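Local coordinates for SusD superfamily protein (Bacteroides vulgatus ATCC 8482, PDB 3JQ0) that is of unknown function but, as a SusD-family outer membrane protein, probably binds sugars or other nutrients at the cell surface, at residues 266-271 / 291-296; 277-282 / 322-327; 35-40 / 55-60; 340-345 / 358-363. All blocks are in the same frame, centred on the assembly; numbering follows the deposited sequence.

Interaction 1. Residues 266-271 / 291-296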
loop_
_atom_site.group_PDB
_atom_site.type_symbol
_atom_site.label_atom_id
_atom_site.label_comp_id
_atom_site.label_asym_id
_atom_site.label_seq_id
_atom_site.Cartn_x
_atom_site.Cartn_y
_atom_site.Cartn_z
ATOM N N ILE A 266 14.322 8.559 2.845
ATOM C CA ILE A 266 15.684 8.098 2.527
ATOM C C ILE A 266 16.724 8.962 3.243
ATOM O O ILE A 266 16.545 10.174 3.391
ATOM C CB ILE A 266 15.854 8.099 0.970
ATOM C CG1 ILE A 266 14.958 7.049 0.341
ATOM C CG2 ILE A 266 17.324 7.965 0.494
ATOM C CD1 ILE A 266 15.235 5.614 0.737
ATOM N N PRO A 267 17.831 8.350 3.710
ATOM C CA PRO A 267 18.877 9.119 4.427
ATOM C C PRO A 267 19.652 10.042 3.503
ATOM O O PRO A 267 19.802 9.790 2.313
ATOM C CB PRO A 267 19.811 8.013 4.947
ATOM C CG PRO A 267 19.634 6.883 3.940
ATOM C CD PRO A 267 18.160 6.924 3.656
ATOM N N ALA A 268 20.242 11.074 4.095
ATOM C CA ALA A 268 21.200 11.923 3.407
ATOM C C ALA A 268 22.517 11.201 3.116
ATOM O O ALA A 268 23.051 10.495 3.967
ATOM C CB ALA A 268 21.501 13.174 4.226
ATOM N N GLN A 269 23.020 11.428 1.911
ATOM C CA GLN A 269 24.297 10.858 1.521
ATOM C C GLN A 269 25.408 11.215 2.515
ATOM O O GLN A 269 26.255 10.396 2.833
ATOM C CB GLN A 269 24.638 11.289 0.102
ATOM C CG GLN A 269 25.893 10.679 -0.456
ATOM C CD GLN A 269 26.048 10.963 -1.933
ATOM O OE1 GLN A 269 25.980 12.128 -2.375
ATOM N NE2 GLN A 269 26.139 9.909 -2.729
ATOM N N ASP A 270 25.440 12.456 2.955
ATOM C CA ASP A 270 26.498 12.877 3.840
ATOM C C ASP A 270 26.515 12.058 5.146
ATOM O O ASP A 270 27.580 11.797 5.698
ATOM C CB ASP A 270 26.456 14.384 4.147
ATOM C CG ASP A 270 25.366 14.771 5.097
ATOM O OD1 ASP A 270 24.221 14.670 4.678
ATOM O OD2 ASP A 270 25.644 15.101 6.307
ATOM N N LYS A 271 25.356 11.651 5.638
ATOM C CA LYS A 271 25.295 10.817 6.836
ATOM C C LYS A 271 25.821 9.431 6.515
ATOM O O LYS A 271 26.620 8.851 7.270
ATOM C CB LYS A 271 23.867 10.739 7.394
ATOM C CG LYS A 271 23.326 12.060 7.917
ATOM C CD LYS A 271 24.058 12.517 9.170
ATOM C CE LYS A 271 23.412 13.749 9.806
ATOM N NZ LYS A 271 23.466 14.841 8.904
ATOM N N GLN A 291 25.595 5.536 -2.203
ATOM C CA GLN A 291 24.850 6.188 -3.297
ATOM C C GLN A 291 23.528 6.771 -2.827
ATOM O O GLN A 291 22.901 7.532 -3.563
ATOM C CB GLN A 291 24.550 5.181 -4.408
ATOM C CG GLN A 291 25.804 4.604 -5.017
ATOM C CD GLN A 291 25.553 3.339 -5.825
ATOM O OE1 GLN A 291 24.486 2.747 -5.786
ATOM N NE2 GLN A 291 26.564 2.930 -6.576
ATOM N N LEU A 292 23.050 6.394 -1.644
ATOM C CA LEU A 292 21.706 6.824 -1.210
ATOM C C LEU A 292 21.731 8.301 -0.874
ATOM O O LEU A 292 22.592 8.728 -0.136
ATOM C CB LEU A 292 21.248 6.016 0.005
ATOM C CG LEU A 292 21.152 4.514 -0.179
ATOM C CD1 LEU A 292 20.803 3.844 1.195
ATOM C CD2 LEU A 292 20.165 4.069 -1.271
ATOM N N ASN A 293 20.723 9.050 -1.320
ATOM C CA ASN A 293 20.610 10.458 -0.968
ATOM C C ASN A 293 19.192 10.927 -1.015
ATOM O O ASN A 293 18.573 10.936 -2.054
ATOM C CB ASN A 293 21.413 11.347 -1.899
ATOM C CG ASN A 293 21.527 12.757 -1.385
ATOM O OD1 ASN A 293 21.756 12.968 -0.171
ATOM N ND2 ASN A 293 21.382 13.718 -2.277
ATOM N N GLY A 294 18.656 11.315 0.092
ATOM C CA GLY A 294 17.311 11.789 0.211
ATOM C C GLY A 294 17.141 12.563 1.484
ATOM O O GLY A 294 18.101 13.031 2.098
ATOM N N LEU A 295 15.899 12.708 1.902
ATOM C CA LEU A 295 15.528 13.355 3.140
ATOM C C LEU A 295 14.541 12.453 3.877
ATOM O O LEU A 295 13.633 11.911 3.252
ATOM C CB LEU A 295 14.905 14.703 2.812
ATOM C CG LEU A 295 14.648 15.728 3.882
ATOM C CD1 LEU A 295 15.938 16.401 4.252
ATOM C CD2 LEU A 295 13.669 16.838 3.343
ATOM N N THR A 296 14.730 12.271 5.186
ATOM C CA THR A 296 13.843 11.457 5.989
ATOM C C THR A 296 13.007 12.331 6.901
ATOM O O THR A 296 13.550 13.021 7.792
ATOM C CB THR A 296 14.641 10.441 6.833
ATOM O OG1 THR A 296 15.420 9.649 5.948
ATOM C CG2 THR A 296 13.769 9.557 7.679
HETATM O O HOH W 1 23.981 14.676 1.624
#
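Helix 269-275 begins against the loop 291-296, where Asn293 supplies a side-chain acceptor to its first residue, Gln269. Ala268 holds the N-cap position, and its methyl group cannot accept a bond. Gln269 N donates instead to Asn293 OD1 at 2.9 Å, almost straight at 171°. The donor lies tilted by 18° from the carbonyl plane of the amide. The Asn293 torsion, with CG opposite the backbone N (chi1 -168°), carries OD1 to the helix end. A water links the next residue: it accepts from Asp270 N and donates weakly to Asn293 OD1. Gln269 CB lies 3.7 Å from Asn293 CG. Gln269 NE2 bonds to Ala290 O, just before 291-296, and to Ser351 O of another loop.

Before the helix, the backbones pair at Gly294, whose N donates to Pro267 O at 2.9 Å from above the carbonyl plane. Ile266 CG2 comes within 3.6 Å of Gly294 N. A side chain on Gly294 would run into Ile266 CB, so the close approach depends on glycine. Pro267 and Leu292 both pack on Ile338 of strand 332-339, and Pro267 CG reaches Leu292 CD1 at 4.3 Å.

Interaction 2. Residues 277-282 / 322-327; sequences CDENGN and AVYKKD
The Tyr324 ring has Glu279 CA over one face, and Cys277 O lies at its edge, near the ring plane. Glu279 CA stands 3.7 Å from the ring centroid and 14° off the normal, a CH-pi contact. Glu279 CB adds to it, 3.6 Å from Tyr324 CE1. An alanine in place of Tyr324 would probably open a gap under Glu279 and take away the ring face its CA rests on, while the backbone pair with Cys277 could remain.

The turn here is a type I beta turn from Asp278 to Gly281. Asp278 OD1 holds it by accepting from Asn280 N, as an Asx turn, and from Asn282 N, on opposite faces of the carboxylate. Beside the ring, Cys277 and Tyr324 form a single antiparallel hydrogen-bonded pair, with Cys277 N to Tyr324 O at 2.8 Å and Tyr324 N to Cys277 O at 2.9 Å. Cys277 SG packs 3.7 Å from Tyr324 CB. Lys326 bends at chi3 (66°), and its NZ donates to Gly281 O at 3.0 Å.

Strand 320-326 pairs with strand 332-339 through Val323 and Lys325, while Tyr324 uses its own N and O for the loop that follows helix 269-275.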
loop_
_atom_site.group_PDB
_atom_site.type_symbol
_atom_site.label_atom_id
_atom_site.label_comp_id
_atom_site.label_asym_id
_atom_site.label_seq_id
_atom_site.Cartn_x
_atom_site.Cartn_y
_atom_site.Cartn_z
ATOM N N CYS A 277 28.135 3.909 10.239
ATOM C CA CYS A 277 28.941 2.753 9.929
ATOM C C CYS A 277 28.026 1.526 9.948
ATOM O O CYS A 277 26.858 1.577 10.360
ATOM C CB CYS A 277 30.113 2.584 10.895
ATOM S SG CYS A 277 29.666 2.207 12.590
ATOM N N ASP A 278 28.614 0.406 9.562
ATOM C CA ASP A 278 27.896 -0.875 9.568
ATOM C C ASP A 278 28.131 -1.609 10.914
ATOM O O ASP A 278 28.731 -1.087 11.848
ATOM C CB ASP A 278 28.287 -1.694 8.320
ATOM C CG ASP A 278 29.729 -2.181 8.351
ATOM O OD1 ASP A 278 30.361 -2.272 9.437
ATOM O OD2 ASP A 278 30.199 -2.524 7.243
ATOM N N GLU A 279 27.617 -2.840 11.017
ATOM C CA GLU A 279 27.623 -3.538 12.301
ATOM C C GLU A 279 29.036 -3.909 12.740
ATOM O O GLU A 279 29.274 -4.227 13.886
ATOM C CB GLU A 279 26.739 -4.773 12.257
ATOM C CG GLU A 279 27.289 -5.944 11.449
ATOM C CD GLU A 279 26.446 -7.192 11.464
ATOM O OE1 GLU A 279 25.395 -7.208 12.116
ATOM O OE2 GLU A 279 26.849 -8.172 10.799
ATOM N N ASN A 280 29.969 -3.925 11.786
ATOM C CA ASN A 280 31.376 -4.217 12.065
ATOM C C ASN A 280 32.167 -2.962 12.430
ATOM O O ASN A 280 33.358 -3.064 12.656
ATOM C CB ASN A 280 32.018 -4.878 10.844
ATOM C CG ASN A 280 31.418 -6.183 10.463
ATOM O OD1 ASN A 280 31.149 -6.422 9.227
ATOM N ND2 ASN A 280 31.196 -7.037 11.377
ATOM N N GLY A 281 31.552 -1.781 12.377
ATOM C CA GLY A 281 32.229 -0.537 12.630
ATOM C C GLY A 281 32.870 0.090 11.410
ATOM O O GLY A 281 33.665 1.017 11.570
ATOM N N ASN A 282 32.539 -0.384 10.207
ATOM C CA ASN A 282 33.194 0.050 8.976
ATOM C C ASN A 282 32.309 1.009 8.182
ATOM O O ASN A 282 31.087 0.963 8.193
ATOM C CB ASN A 282 33.579 -1.181 8.138
ATOM C CG ASN A 282 34.478 -2.120 8.906
ATOM O OD1 ASN A 282 35.348 -1.671 9.661
ATOM N ND2 ASN A 282 34.274 -3.424 8.761
ATOM N N ALA A 322 20.000 -1.614 9.165
ATOM C CA ALA A 322 20.477 -1.012 10.408
ATOM C C ALA A 322 21.741 -0.220 10.123
ATOM O O ALA A 322 22.711 -0.754 9.563
ATOM C CB ALA A 322 20.752 -2.121 11.447
ATOM N N VAL A 323 21.769 1.008 10.607
ATOM C CA VAL A 323 22.993 1.784 10.654
ATOM C C VAL A 323 23.421 1.987 12.111
ATOM O O VAL A 323 22.610 1.964 13.035
ATOM C CB VAL A 323 22.879 3.119 9.882
ATOM C CG1 VAL A 323 22.553 2.872 8.400
ATOM C CG2 VAL A 323 21.883 4.103 10.493
ATOM N N TYR A 324 24.718 2.109 12.248
ATOM C CA TYR A 324 25.430 2.161 13.501
ATOM C C TYR A 324 26.267 3.425 13.516
ATOM O O TYR A 324 26.451 4.129 12.513
ATOM C CB TYR A 324 26.326 0.892 13.668
ATOM C CG TYR A 324 25.550 -0.388 13.672
ATOM C CD1 TYR A 324 25.027 -0.920 12.492
ATOM C CD2 TYR A 324 25.332 -1.079 14.857
ATOM C CE1 TYR A 324 24.289 -2.079 12.495
ATOM C CE2 TYR A 324 24.588 -2.248 14.861
ATOM C CZ TYR A 324 24.032 -2.725 13.694
ATOM O OH TYR A 324 23.280 -3.898 13.686
ATOM N N LYS A 325 26.832 3.735 14.683
ATOM C CA LYS A 325 27.923 4.707 14.753
ATOM C C LYS A 325 29.031 4.114 15.621
ATOM O O LYS A 325 28.777 3.399 16.626
ATOM C CB LYS A 325 27.448 6.077 15.261
ATOM C CG LYS A 325 26.621 6.860 14.235
ATOM C CD LYS A 325 25.857 8.043 14.823
ATOM C CE LYS A 325 26.708 9.144 15.342
ATOM N NZ LYS A 325 25.820 10.186 16.053
ATOM N N LYS A 326 30.258 4.416 15.237
ATOM C CA LYS A 326 31.430 3.997 15.996
ATOM C C LYS A 326 31.980 5.234 16.678
ATOM O O LYS A 326 32.380 6.200 16.001
ATOM C CB LYS A 326 32.469 3.407 15.067
ATOM C CG LYS A 326 33.711 2.891 15.859
ATOM C CD LYS A 326 34.583 2.017 14.999
ATOM C CE LYS A 326 35.200 2.754 13.913
ATOM N NZ LYS A 326 36.085 1.854 13.074
ATOM N N ASP A 327 31.993 5.262 17.981
ATOM C CA ASP A 327 32.457 6.419 18.714
ATOM C C ASP A 327 33.980 6.499 18.718
ATOM O O ASP A 327 34.675 5.614 18.213
ATOM C CB ASP A 327 31.777 6.484 20.090
ATOM C CG ASP A 327 32.146 5.393 21.000
ATOM O OD1 ASP A 327 33.296 4.908 20.957
ATOM O OD2 ASP A 327 31.264 5.088 21.847
HETATM O O HOH W 2 35.477 -1.397 13.772
HETATM O O HOH W 3 36.814 0.642 10.312
#

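Interaction 3. Residues 35-40 / 55-60; sequences EPRADI and ERLPFN
Pro36 starts the contact, just after helix 27-34, by resting on Leu57. Its CB lies 4.1 Å from Leu57 CD1, and both residues also touch that helix, Pro36 at Phe31 and Leu57 at Leu32. The ring of Pro58 sits close by, with its CD 3.6 Å from Pro36 O.

Arg37 comes next and carries most of the polar contact. It lies within the type I beta turn from Glu35 to Ala38 and faces a second type I turn, Leu57 to Asn60. Its CA-H points almost straight at Leu57 O, 3.4 Å from CA. The Arg37 side chain bends at chi3 (65°), which turns the guanidinium to Asn60. The grip is side-on: NE reaches Asn60 OD1 at 2.8 Å and NH2 reaches the same oxygen at 3.0 Å. OD1 lies in the guanidinium plane, while the amide plane is turned 51° from it. Asn60 answers with ND2, which donates to Arg37 O at 2.9 Å, in the carbonyl plane and on a lone pair.

Ala38 ends the direct contact. A water lies between its O and Pro58 O.

Arg37 is buried, and its guanidinium donates to neutral oxygens: Asn60 OD1, Arg470 O and Leu472 O. Its positive charge is likely to polarise the Asn60 amide and so strengthen ND2 as a donor to Arg37 O and to Ser465 OG.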
loop_
_atom_site.group_PDB
_atom_site.type_symbol
_atom_site.label_atom_id
_atom_site.label_comp_id
_atom_site.label_asym_id
_atom_site.label_seq_id
_atom_site.Cartn_x
_atom_site.Cartn_y
_atom_site.Cartn_z
ATOM N N GLU A 35 -0.840 3.749 5.453
ATOM C CA GLU A 35 0.239 3.257 6.310
ATOM C C GLU A 35 0.641 4.108 7.517
ATOM O O GLU A 35 0.593 3.587 8.636
ATOM C CB GLU A 35 1.414 2.782 5.468
ATOM C CG GLU A 35 2.634 2.373 6.236
ATOM C CD GLU A 35 3.701 1.703 5.378
ATOM O OE1 GLU A 35 3.343 1.081 4.358
ATOM O OE2 GLU A 35 4.908 1.776 5.735
ATOM N N PRO A 36 1.086 5.369 7.355
ATOM C CA PRO A 36 1.776 6.032 8.464
ATOM C C PRO A 36 0.982 6.442 9.684
ATOM O O PRO A 36 1.624 6.834 10.668
ATOM C CB PRO A 36 2.463 7.242 7.815
ATOM C CG PRO A 36 2.539 6.921 6.379
ATOM C CD PRO A 36 1.324 6.104 6.098
ATOM N N ARG A 37 -0.347 6.365 9.669
ATOM C CA ARG A 37 -1.090 6.574 10.920
ATOM C C ARG A 37 -1.015 5.416 11.911
ATOM O O ARG A 37 -1.465 5.562 13.036
ATOM C CB ARG A 37 -2.550 6.934 10.608
ATOM C CG ARG A 37 -2.733 8.286 9.978
ATOM C CD ARG A 37 -4.171 8.673 9.739
ATOM N NE ARG A 37 -4.831 8.804 11.030
ATOM C CZ ARG A 37 -6.131 9.026 11.190
ATOM N NH1 ARG A 37 -6.919 9.188 10.153
ATOM N NH2 ARG A 37 -6.623 9.134 12.427
ATOM N N ALA A 38 -0.452 4.274 11.502
ATOM C CA ALA A 38 -0.329 3.110 12.384
ATOM C C ALA A 38 0.975 3.198 13.172
ATOM O O ALA A 38 1.329 4.292 13.626
ATOM C CB ALA A 38 -0.532 1.806 11.572
ATOM N N ASP A 39 1.659 2.069 13.377
ATOM C CA ASP A 39 2.659 1.933 14.423
ATOM C C ASP A 39 4.098 1.809 13.908
ATOM O O ASP A 39 5.038 1.694 14.714
ATOM C CB ASP A 39 2.322 0.745 15.337
ATOM C CG ASP A 39 1.987 -0.559 14.623
ATOM O OD1 ASP A 39 1.855 -0.585 13.369
ATOM O OD2 ASP A 39 1.826 -1.571 15.366
ATOM N N ILE A 40 4.340 1.910 12.603
ATOM C CA ILE A 40 5.685 1.731 12.077
ATOM C C ILE A 40 6.622 2.909 12.397
ATOM O O ILE A 40 7.805 2.704 12.672
ATOM C CB ILE A 40 5.642 1.432 10.566
ATOM C CG1 ILE A 40 5.004 0.071 10.289
ATOM C CG2 ILE A 40 7.047 1.551 9.929
ATOM C CD1 ILE A 40 4.548 -0.119 8.852
ATOM N N GLU A 55 5.018 14.065 11.344
ATOM C CA GLU A 55 4.804 13.363 12.589
ATOM C C GLU A 55 3.338 13.335 12.988
ATOM O O GLU A 55 2.955 12.511 13.822
ATOM C CB GLU A 55 5.652 14.012 13.706
ATOM C CG GLU A 55 5.238 15.387 14.195
ATOM C CD GLU A 55 5.506 16.588 13.297
ATOM O OE1 GLU A 55 6.251 16.452 12.283
ATOM O OE2 GLU A 55 5.012 17.689 13.621
ATOM N N ARG A 56 2.519 14.228 12.455
ATOM C CA ARG A 56 1.121 14.206 12.835
ATOM C C ARG A 56 0.399 12.952 12.378
ATOM O O ARG A 56 -0.664 12.653 12.906
ATOM C CB ARG A 56 0.403 15.441 12.336
ATOM C CG ARG A 56 0.924 16.686 12.960
ATOM C CD ARG A 56 -0.071 17.794 12.733
ATOM N NE ARG A 56 0.353 19.021 13.372
ATOM C CZ ARG A 56 -0.229 19.566 14.408
ATOM N NH1 ARG A 56 -1.344 19.061 14.903
ATOM N NH2 ARG A 56 0.317 20.686 14.892
ATOM N N LEU A 57 0.982 12.238 11.415
ATOM C CA LEU A 57 0.439 10.930 11.025
ATOM C C LEU A 57 0.685 9.869 12.111
ATOM O O LEU A 57 -0.290 9.392 12.702
ATOM C CB LEU A 57 0.878 10.520 9.615
ATOM C CG LEU A 57 0.509 11.482 8.511
ATOM C CD1 LEU A 57 0.921 10.936 7.156
ATOM C CD2 LEU A 57 -0.916 11.932 8.526
ATOM N N PRO A 58 1.940 9.525 12.441
ATOM C CA PRO A 58 2.098 8.510 13.508
ATOM C C PRO A 58 1.537 8.968 14.865
ATOM O O PRO A 58 1.090 8.129 15.646
ATOM C CB PRO A 58 3.619 8.267 13.582
ATOM C CG PRO A 58 4.205 9.466 12.898
ATOM C CD PRO A 58 3.225 9.802 11.800
ATOM N N PHE A 59 1.554 10.257 15.160
ATOM C CA PHE A 59 1.012 10.743 16.426
ATOM C C PHE A 59 -0.501 10.914 16.387
ATOM O O PHE A 59 -1.122 11.188 17.406
ATOM C CB PHE A 59 1.694 12.055 16.858
ATOM C CG PHE A 59 3.077 11.837 17.391
ATOM C CD1 PHE A 59 4.205 11.655 16.636
ATOM C CD2 PHE A 59 3.228 11.725 18.795
ATOM C CE1 PHE A 59 5.480 11.414 17.209
ATOM C CE2 PHE A 59 4.490 11.479 19.360
ATOM C CZ PHE A 59 5.606 11.361 18.530
ATOM N N ASN A 60 -1.105 10.768 15.220
ATOM C CA ASN A 60 -2.543 10.927 15.083
ATOM C C ASN A 60 -2.995 12.270 15.680
ATOM O O ASN A 60 -3.944 12.355 16.473
ATOM C CB ASN A 60 -3.329 9.734 15.613
ATOM C CG ASN A 60 -3.225 8.580 14.679
ATOM O OD1 ASN A 60 -3.968 8.554 13.704
ATOM N ND2 ASN A 60 -2.285 7.655 14.902
HETATM O O HOH W 4 0.094 5.610 15.725
#

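Interaction 4. Residues 340-345 / 358-363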
loop_
_atom_site.group_PDB
_atom_site.type_symbol
_atom_site.label_atom_id
_atom_site.label_comp_id
_atom_site.label_asym_id
_atom_site.label_seq_id
_atom_site.Cartn_x
_atom_site.Cartn_y
_atom_site.Cartn_z
ATOM N N TYR A 340 14.611 0.558 3.168
ATOM C CA TYR A 340 15.517 -0.191 2.279
ATOM C C TYR A 340 14.798 -0.996 1.191
ATOM O O TYR A 340 15.471 -1.494 0.317
ATOM C CB TYR A 340 16.419 -1.113 3.129
ATOM C CG TYR A 340 17.837 -1.284 2.618
ATOM C CD1 TYR A 340 18.690 -0.204 2.489
ATOM C CD2 TYR A 340 18.330 -2.559 2.383
ATOM C CE1 TYR A 340 19.998 -0.396 2.076
ATOM C CE2 TYR A 340 19.643 -2.743 1.998
ATOM C CZ TYR A 340 20.457 -1.665 1.858
ATOM O OH TYR A 340 21.793 -1.859 1.478
ATOM N N LYS A 341 13.467 -1.069 1.196
ATOM C CA LYS A 341 12.794 -1.974 0.265
ATOM C C LYS A 341 12.986 -1.624 -1.197
ATOM O O LYS A 341 13.121 -2.479 -2.036
ATOM C CB LYS A 341 11.296 -2.002 0.584
ATOM C CG LYS A 341 10.471 -2.832 -0.411
ATOM C CD LYS A 341 9.019 -3.002 0.057
ATOM C CE LYS A 341 8.866 -4.143 1.066
ATOM N NZ LYS A 341 7.465 -4.234 1.592
ATOM N N PHE A 342 12.865 -0.326 -1.513
ATOM C CA PHE A 342 12.962 0.163 -2.886
ATOM C C PHE A 342 14.369 0.700 -3.110
ATOM O O PHE A 342 14.780 1.712 -2.541
ATOM C CB PHE A 342 11.854 1.164 -3.189
ATOM C CG PHE A 342 10.469 0.553 -3.050
ATOM C CD1 PHE A 342 9.950 -0.247 -4.036
ATOM C CD2 PHE A 342 9.697 0.752 -1.912
ATOM C CE1 PHE A 342 8.702 -0.807 -3.936
ATOM C CE2 PHE A 342 8.443 0.177 -1.811
ATOM C CZ PHE A 342 7.952 -0.598 -2.825
ATOM N N GLN A 343 15.131 -0.017 -3.920
ATOM C CA GLN A 343 16.525 0.265 -4.156
ATOM C C GLN A 343 16.808 1.063 -5.402
ATOM O O GLN A 343 17.938 1.550 -5.605
ATOM C CB GLN A 343 17.326 -1.033 -4.176
ATOM C CG GLN A 343 17.419 -1.738 -2.840
ATOM C CD GLN A 343 18.421 -1.070 -1.914
ATOM O OE1 GLN A 343 19.553 -0.731 -2.306
ATOM N NE2 GLN A 343 18.024 -0.910 -0.668
ATOM N N GLY A 344 15.821 1.233 -6.267
ATOM C CA GLY A 344 16.034 2.033 -7.462
ATOM C C GLY A 344 17.161 1.479 -8.342
ATOM O O GLY A 344 17.352 0.265 -8.476
ATOM N N THR A 345 17.837 2.400 -9.009
ATOM C CA THR A 345 18.854 2.073 -9.985
ATOM C C THR A 345 19.919 3.131 -9.963
ATOM O O THR A 345 19.700 4.255 -9.541
ATOM C CB THR A 345 18.209 1.922 -11.400
ATOM O OG1 THR A 345 19.129 1.299 -12.277
ATOM C CG2 THR A 345 17.740 3.250 -11.956
ATOM N N ASP A 358 9.057 0.639 -9.921
ATOM C CA ASP A 358 7.609 0.620 -9.934
ATOM C C ASP A 358 7.068 0.525 -8.506
ATOM O O ASP A 358 7.751 0.013 -7.625
ATOM C CB ASP A 358 7.076 -0.591 -10.733
ATOM C CG ASP A 358 7.272 -0.467 -12.236
ATOM O OD1 ASP A 358 7.717 0.603 -12.723
ATOM O OD2 ASP A 358 6.941 -1.482 -12.903
ATOM N N PHE A 359 5.875 1.042 -8.261
ATOM C CA PHE A 359 5.255 0.983 -6.948
ATOM C C PHE A 359 4.087 0.020 -6.970
ATOM O O PHE A 359 3.064 0.290 -7.595
ATOM C CB PHE A 359 4.767 2.338 -6.475
ATOM C CG PHE A 359 4.184 2.311 -5.102
ATOM C CD1 PHE A 359 4.949 1.852 -4.037
ATOM C CD2 PHE A 359 2.895 2.678 -4.852
ATOM C CE1 PHE A 359 4.460 1.835 -2.766
ATOM C CE2 PHE A 359 2.399 2.657 -3.545
ATOM C CZ PHE A 359 3.193 2.217 -2.504
ATOM N N PRO A 360 4.223 -1.168 -6.356
ATOM C CA PRO A 360 3.113 -2.143 -6.410
ATOM C C PRO A 360 1.886 -1.632 -5.672
ATOM O O PRO A 360 2.006 -1.057 -4.599
ATOM C CB PRO A 360 3.694 -3.374 -5.696
ATOM C CG PRO A 360 5.187 -3.191 -5.695
ATOM C CD PRO A 360 5.386 -1.695 -5.612
ATOM N N ILE A 361 0.722 -1.887 -6.250
ATOM C CA ILE A 361 -0.589 -1.642 -5.622
ATOM C C ILE A 361 -1.162 -2.951 -5.132
ATOM O O ILE A 361 -1.539 -3.108 -3.960
ATOM C CB ILE A 361 -1.548 -0.874 -6.554
ATOM C CG1 ILE A 361 -0.986 0.509 -6.916
ATOM C CG2 ILE A 361 -2.942 -0.796 -5.953
ATOM C CD1 ILE A 361 -0.876 1.459 -5.770
ATOM N N TYR A 362 -1.285 -3.911 -6.048
ATOM C CA TYR A 362 -1.751 -5.269 -5.715
ATOM C C TYR A 362 -0.739 -6.300 -6.154
ATOM O O TYR A 362 -0.453 -6.389 -7.367
ATOM C CB TYR A 362 -3.103 -5.579 -6.341
ATOM C CG TYR A 362 -4.275 -4.761 -5.852
ATOM C CD1 TYR A 362 -4.517 -4.593 -4.481
ATOM C CD2 TYR A 362 -5.158 -4.195 -6.737
ATOM C CE1 TYR A 362 -5.638 -3.929 -4.032
ATOM C CE2 TYR A 362 -6.294 -3.512 -6.287
ATOM C CZ TYR A 362 -6.524 -3.370 -4.921
ATOM O OH TYR A 362 -7.672 -2.707 -4.526
ATOM N N ARG A 363 -0.253 -7.082 -5.191
ATOM C CA ARG A 363 0.678 -8.187 -5.388
ATOM C C ARG A 363 0.041 -9.505 -5.072
ATOM O O ARG A 363 -0.879 -9.556 -4.223
ATOM C CB ARG A 363 1.941 -8.019 -4.359
ATOM C CG ARG A 363 2.849 -6.920 -4.686
ATOM C CD ARG A 363 4.139 -7.061 -4.108
ATOM N NE ARG A 363 4.297 -6.784 -2.691
ATOM C CZ ARG A 363 4.641 -7.676 -1.782
ATOM N NH1 ARG A 363 4.648 -8.980 -1.989
ATOM N NH2 ARG A 363 4.987 -7.227 -0.587
#
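Phe342 meets Phe359 and Pro360 with the end of its ring, through CE1 and CZ. Its CE1 lies 3.8 Å from Pro360 CD, which meets the Phe342 ring at the edge, near its plane. Phe342 CZ touches Phe359 CD1 at 4.1 Å and sits at the edge of the Phe359 ring. The backbone is met too, with Asp358 O 3.9 Å from Phe342 CE1. Phe359 brings its ring within range through its first torsion, which sets CG opposite the backbone N (chi1 -177°).

Phe359 and Pro360 belong to strand 359-363, which pairs antiparallel with strand 243-247. Just beyond them, Ile361 and Tyr362 both face Phe245, a classic beta bulge. Pro360 also packs on Met243 of the paired strand. Phe342 comes from the loop after strand 332-339, and Lys341 CG lies 3.9 Å above one face of its ring. A serine in place of Phe342 would probably open a gap beside Pro360 and Phe359 and leave both without their aromatic neighbour. Lys341 NZ and Arg363 NH2 lie 4.5 Å apart. Both form salt bridges with Glu445 OE2, which probably offsets their like charges, and Lys341 NZ also bonds to Met443 O.

Interaction 3 comes first along the chain. It joins the loop after helix 27-34 to the stretch beyond strand 41-43 and is complete before the others begin. Interactions 1 and 2 cross: 266-271 and 277-282, at the two ends of helix 269-275, are met in turn by 291-296 and 322-327. Strand 299-300 runs between those two partners and pairs with strand 41-43, back in the loop closed by interaction 3. Interaction 4 follows in series. It closes the loop between strands 332-339 and 359-363. Interactions 1 and 4 approach to about 4 Å between nearest atoms without touching, while the centres of interactions 2 and 3 lie 28 Å apart.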